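Local coordinates for hydroxylase, putative (Mycobacterium tuberculosis, PDB 3AFF), which probably hydroxylates the phenolic ring of the cholesterol-derived secosteroid 3-HSA to the catechol 3,4-DHSA, using reduced flavin and molecular oxygen, at residues A[372-375]-A[376-379]; A[314-317]-A[318-321]. One frame throughout, in Å; residues are numbered along the deposited sequence.

In the fold
Both contacts are local turns in the C-terminal, all-helical part of an acyl-CoA dehydrogenase-like chain. Contact 2 (314-321) covers the entry into helix 316-342 and its first turn. Contact 1 (372-379) contains the short helix 374-377 with its flanking residues, after helix 354-370. Their centres lie about 17 Å apart and their nearest atoms about 7 Å apart, so they do not touch. The C-terminal end of the chain links them: F316 and V378 both pack on V394. R323, on the same helix as contact 2, forms a salt bridge with E374. The E374 side chain is about 6 Å from that of Y120, a probable FMN-binding residue; contact 2 lies away from the annotated sites.

Contact 1 of 2, residues A[372-375]-A[376-379]; sequences DPER and AYVI
Y377 folds back over the turn that precedes it and meets P373 and E374. Its CG is anti to the carbonyl carbon (chi1 -59°), which turns the ring toward these residues. CB of Y377 lies 4.0 Å from CA of E374. CD1 comes next to the backbone O of P373. That oxygen sits over one ring face, toward the rim, and the backbone N of E374 lies over the centre of the same face. CD2 of Y377 is 3.9 Å from CG of E374, on the same side of the ring plane as P373 O. CA of E374 makes an off-centre CH-pi contact, 4.2 Å from the ring centroid of Y377. At the tip, OH of Y377 is 3.6 Å from CB of P373, and the two side chains run side by side.

P373 O accepts from Y377 N at 3.1 Å, in the carbonyl plane, and from A376 N at 2.7 Å, from above that plane. E374 O receives a weak bond from V378 N. Ahead of the helix, D372 OD1 accepts from E374 N at 2.6 Å, a capping bond.

E374 sends its carboxylate away from the turn, to a salt bridge with R323 and a hydrogen bond from W233. These two partners hold a buried acid and probably favour its ionised form. F166 meets the Y377 ring edge-to-face. A376 and I379 pack on F380 and I379 of a second subunit. This is a single capped helical turn with a tyrosine ring laid over P373 and E374, placed at a subunit interface beside the probable flavin site.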
loop_
_atom_site.group_PDB
_atom_site.type_symbol
_atom_site.label_atom_id
_atom_site.label_comp_id
_atom_site.label_asym_id
_atom_site.label_seq_id
_atom_site.Cartn_x
_atom_site.Cartn_y
_atom_site.Cartn_z
ATOM N N ASP A 372 35.144 -3.138 9.570
ATOM C CA ASP A 372 35.865 -1.878 9.754
ATOM C C ASP A 372 35.410 -1.246 11.058
ATOM O O ASP A 372 34.237 -1.066 11.248
ATOM C CB ASP A 372 35.682 -0.889 8.590
ATOM C CG ASP A 372 36.669 0.297 8.704
ATOM O OD1 ASP A 372 36.592 0.984 9.727
ATOM O OD2 ASP A 372 37.595 0.476 7.858
ATOM N N PRO A 373 36.335 -0.936 11.982
ATOM C CA PRO A 373 35.881 -0.227 13.210
ATOM C C PRO A 373 35.231 1.165 13.039
ATOM O O PRO A 373 34.506 1.654 13.918
ATOM C CB PRO A 373 37.157 -0.157 14.067
ATOM C CG PRO A 373 38.285 -0.326 13.124
ATOM C CD PRO A 373 37.772 -1.256 12.022
ATOM N N GLU A 374 35.483 1.831 11.925
ATOM C CA GLU A 374 34.905 3.133 11.737
ATOM C C GLU A 374 33.415 3.080 11.609
ATOM O O GLU A 374 32.748 4.076 11.799
ATOM C CB GLU A 374 35.446 3.779 10.491
ATOM C CG GLU A 374 36.923 3.986 10.536
ATOM C CD GLU A 374 37.387 5.100 9.545
ATOM O OE1 GLU A 374 36.601 5.477 8.589
ATOM O OE2 GLU A 374 38.546 5.550 9.763
ATOM N N ARG A 375 32.860 1.927 11.292
ATOM C CA ARG A 375 31.408 1.798 11.354
ATOM C C ARG A 375 30.938 2.091 12.784
ATOM O O ARG A 375 29.826 2.532 12.983
ATOM C CB ARG A 375 30.952 0.394 10.935
ATOM C CG ARG A 375 31.277 0.045 9.522
ATOM C CD ARG A 375 30.996 -1.436 9.258
ATOM N NE ARG A 375 29.568 -1.742 9.424
ATOM C CZ ARG A 375 29.090 -2.847 10.010
ATOM N NH1 ARG A 375 29.918 -3.778 10.500
ATOM N NH2 ARG A 375 27.772 -3.023 10.123
ATOM N N ALA A 376 31.775 1.868 13.791
ATOM C CA ALA A 376 31.325 2.183 15.125
ATOM C C ALA A 376 31.734 3.606 15.470
ATOM O O ALA A 376 30.993 4.315 16.120
ATOM C CB ALA A 376 31.881 1.187 16.115
ATOM N N TYR A 377 32.909 4.049 15.017
ATOM C CA TYR A 377 33.401 5.384 15.425
ATOM C C TYR A 377 32.393 6.490 15.135
ATOM O O TYR A 377 32.253 7.446 15.858
ATOM C CB TYR A 377 34.737 5.761 14.783
ATOM C CG TYR A 377 35.901 4.859 15.050
ATOM C CD1 TYR A 377 35.873 3.863 16.071
ATOM C CD2 TYR A 377 37.076 5.031 14.314
ATOM C CE1 TYR A 377 36.987 3.030 16.278
ATOM C CE2 TYR A 377 38.152 4.212 14.516
ATOM C CZ TYR A 377 38.107 3.218 15.480
ATOM O OH TYR A 377 39.190 2.433 15.586
ATOM N N VAL A 378 31.675 6.348 14.059
ATOM C CA VAL A 378 30.673 7.347 13.678
ATOM C C VAL A 378 29.543 7.653 14.747
ATOM O O VAL A 378 28.981 8.780 14.850
ATOM C CB VAL A 378 30.226 6.836 12.296
ATOM C CG1 VAL A 378 28.750 6.420 12.197
ATOM C CG2 VAL A 378 30.854 7.619 11.185
ATOM N N ILE A 379 29.261 6.651 15.560
ATOM C CA ILE A 379 28.250 6.653 16.605
ATOM C C ILE A 379 28.758 7.377 17.866
ATOM O O ILE A 379 28.002 8.084 18.563
ATOM C CB ILE A 379 27.793 5.152 16.790
ATOM C CG1 ILE A 379 27.194 4.666 15.457
ATOM C CG2 ILE A 379 26.792 4.943 17.888
ATOM C CD1 ILE A 379 27.078 3.192 15.380
#

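Contact 2 of 2, residues A[314-317]-A[318-321]; sequences IPFE and LRAR
F316 O and E317 O take the two straight backbone bonds of this turn. A320 N reaches F316 O at 2.9 Å with an N-H...O angle of 174°. R321 N reaches E317 O at 3.0 Å. P315, at the N-cap position, offers its O to R319 N and L318 N, and both bonds are weak.

The guanidinium of R319 stands beside the F316 ring. NH1 of R319 is 3.8 Å from CD1 of F316, at the ring edge and near its plane. The two planes are 81° apart. CD1 of F316 lies over one face of the R319 guanidinium. This is an edge approach, not a stack. The F316 ring is put there by a CG anti to the backbone N (chi1 172°). NH2 of R319 donates to the backbone oxygens of D391 and V394, which fix the far end of the group.

Apolar contacts complete the turn. CG2 of I314 lies 3.8 Å from CG of R319 and 4.1 Å from CD2 of L318. CD of P315 touches CB of L318 at 4.0 Å, and CE2 of F316 touches CB of A320. I314, P315 and L318 also pack on helix 286-309, and E317 packs on A284 of a third subunit.

The chemistry implies a charged group used as a bridge: the R319 chain crosses I314 and F316 at about a right angle, while its tip ties the start of helix 316-342 to the C-terminal residues.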
loop_
_atom_site.group_PDB
_atom_site.type_symbol
_atom_site.label_atom_id
_atom_site.label_comp_id
_atom_site.label_asym_id
_atom_site.label_seq_id
_atom_site.Cartn_x
_atom_site.Cartn_y
_atom_site.Cartn_z
ATOM N N ILE A 314 32.141 21.163 1.830
ATOM C CA ILE A 314 31.310 19.974 1.658
ATOM C C ILE A 314 30.248 19.876 2.784
ATOM O O ILE A 314 30.572 19.928 3.951
ATOM C CB ILE A 314 32.159 18.717 1.569
ATOM C CG1 ILE A 314 33.066 18.777 0.310
ATOM C CG2 ILE A 314 31.241 17.482 1.563
ATOM C CD1 ILE A 314 34.317 17.883 0.301
ATOM N N PRO A 315 28.967 19.772 2.434
ATOM C CA PRO A 315 28.051 19.686 3.558
ATOM C C PRO A 315 27.995 18.312 4.239
ATOM O O PRO A 315 28.296 17.268 3.622
ATOM C CB PRO A 315 26.680 20.031 2.957
ATOM C CG PRO A 315 26.889 20.179 1.460
ATOM C CD PRO A 315 28.303 19.813 1.115
ATOM N N PHE A 316 27.559 18.309 5.489
ATOM C CA PHE A 316 27.447 17.052 6.210
ATOM C C PHE A 316 26.528 16.083 5.452
ATOM O O PHE A 316 26.846 14.900 5.348
ATOM C CB PHE A 316 26.982 17.260 7.664
ATOM C CG PHE A 316 26.680 15.967 8.374
ATOM C CD1 PHE A 316 27.712 15.201 8.930
ATOM C CD2 PHE A 316 25.393 15.466 8.403
ATOM C CE1 PHE A 316 27.440 13.971 9.563
ATOM C CE2 PHE A 316 25.125 14.225 9.036
ATOM C CZ PHE A 316 26.172 13.484 9.613
ATOM N N GLU A 317 25.409 16.571 4.898
ATOM C CA GLU A 317 24.444 15.683 4.224
ATOM C C GLU A 317 25.074 14.955 3.051
ATOM O O GLU A 317 24.708 13.810 2.801
ATOM C CB GLU A 317 23.201 16.435 3.745
ATOM C CG GLU A 317 23.590 17.777 3.032
ATOM C CD GLU A 317 22.890 18.038 1.636
ATOM O OE1 GLU A 317 23.639 18.167 0.584
ATOM O OE2 GLU A 317 21.611 18.120 1.631
ATOM N N LEU A 318 26.054 15.571 2.376
ATOM C CA LEU A 318 26.742 14.906 1.264
ATOM C C LEU A 318 27.676 13.784 1.750
ATOM O O LEU A 318 27.726 12.670 1.165
ATOM C CB LEU A 318 27.503 15.936 0.407
ATOM C CG LEU A 318 28.345 15.419 -0.761
ATOM C CD1 LEU A 318 27.602 14.407 -1.666
ATOM C CD2 LEU A 318 28.904 16.555 -1.626
ATOM N N ARG A 319 28.477 14.070 2.785
ATOM C CA ARG A 319 29.339 13.023 3.364
ATOM C C ARG A 319 28.483 11.862 3.885
ATOM O O ARG A 319 28.808 10.682 3.671
ATOM C CB ARG A 319 30.202 13.623 4.491
ATOM C CG ARG A 319 31.364 14.576 4.033
ATOM C CD ARG A 319 31.788 15.579 5.173
ATOM N NE ARG A 319 31.857 14.820 6.352
ATOM C CZ ARG A 319 31.475 15.154 7.579
ATOM N NH1 ARG A 319 31.144 16.365 7.944
ATOM N NH2 ARG A 319 31.531 14.210 8.468
ATOM N N ALA A 320 27.393 12.203 4.552
ATOM C CA ALA A 320 26.393 11.183 4.982
ATOM C C ALA A 320 25.814 10.270 3.870
ATOM O O ALA A 320 25.826 9.045 3.981
ATOM C CB ALA A 320 25.272 11.852 5.765
ATOM N N ARG A 321 25.332 10.855 2.778
ATOM C CA ARG A 321 24.981 10.074 1.563
ATOM C C ARG A 321 26.136 9.183 1.092
ATOM O O ARG A 321 25.932 8.054 0.669
ATOM C CB ARG A 321 24.680 11.007 0.391
ATOM C CG ARG A 321 23.315 11.618 0.356
ATOM C CD ARG A 321 22.839 12.013 -1.112
ATOM N NE ARG A 321 23.705 12.874 -1.940
ATOM C CZ ARG A 321 24.516 12.386 -2.887
ATOM N NH1 ARG A 321 24.550 11.060 -3.033
ATOM N NH2 ARG A 321 25.282 13.176 -3.683
#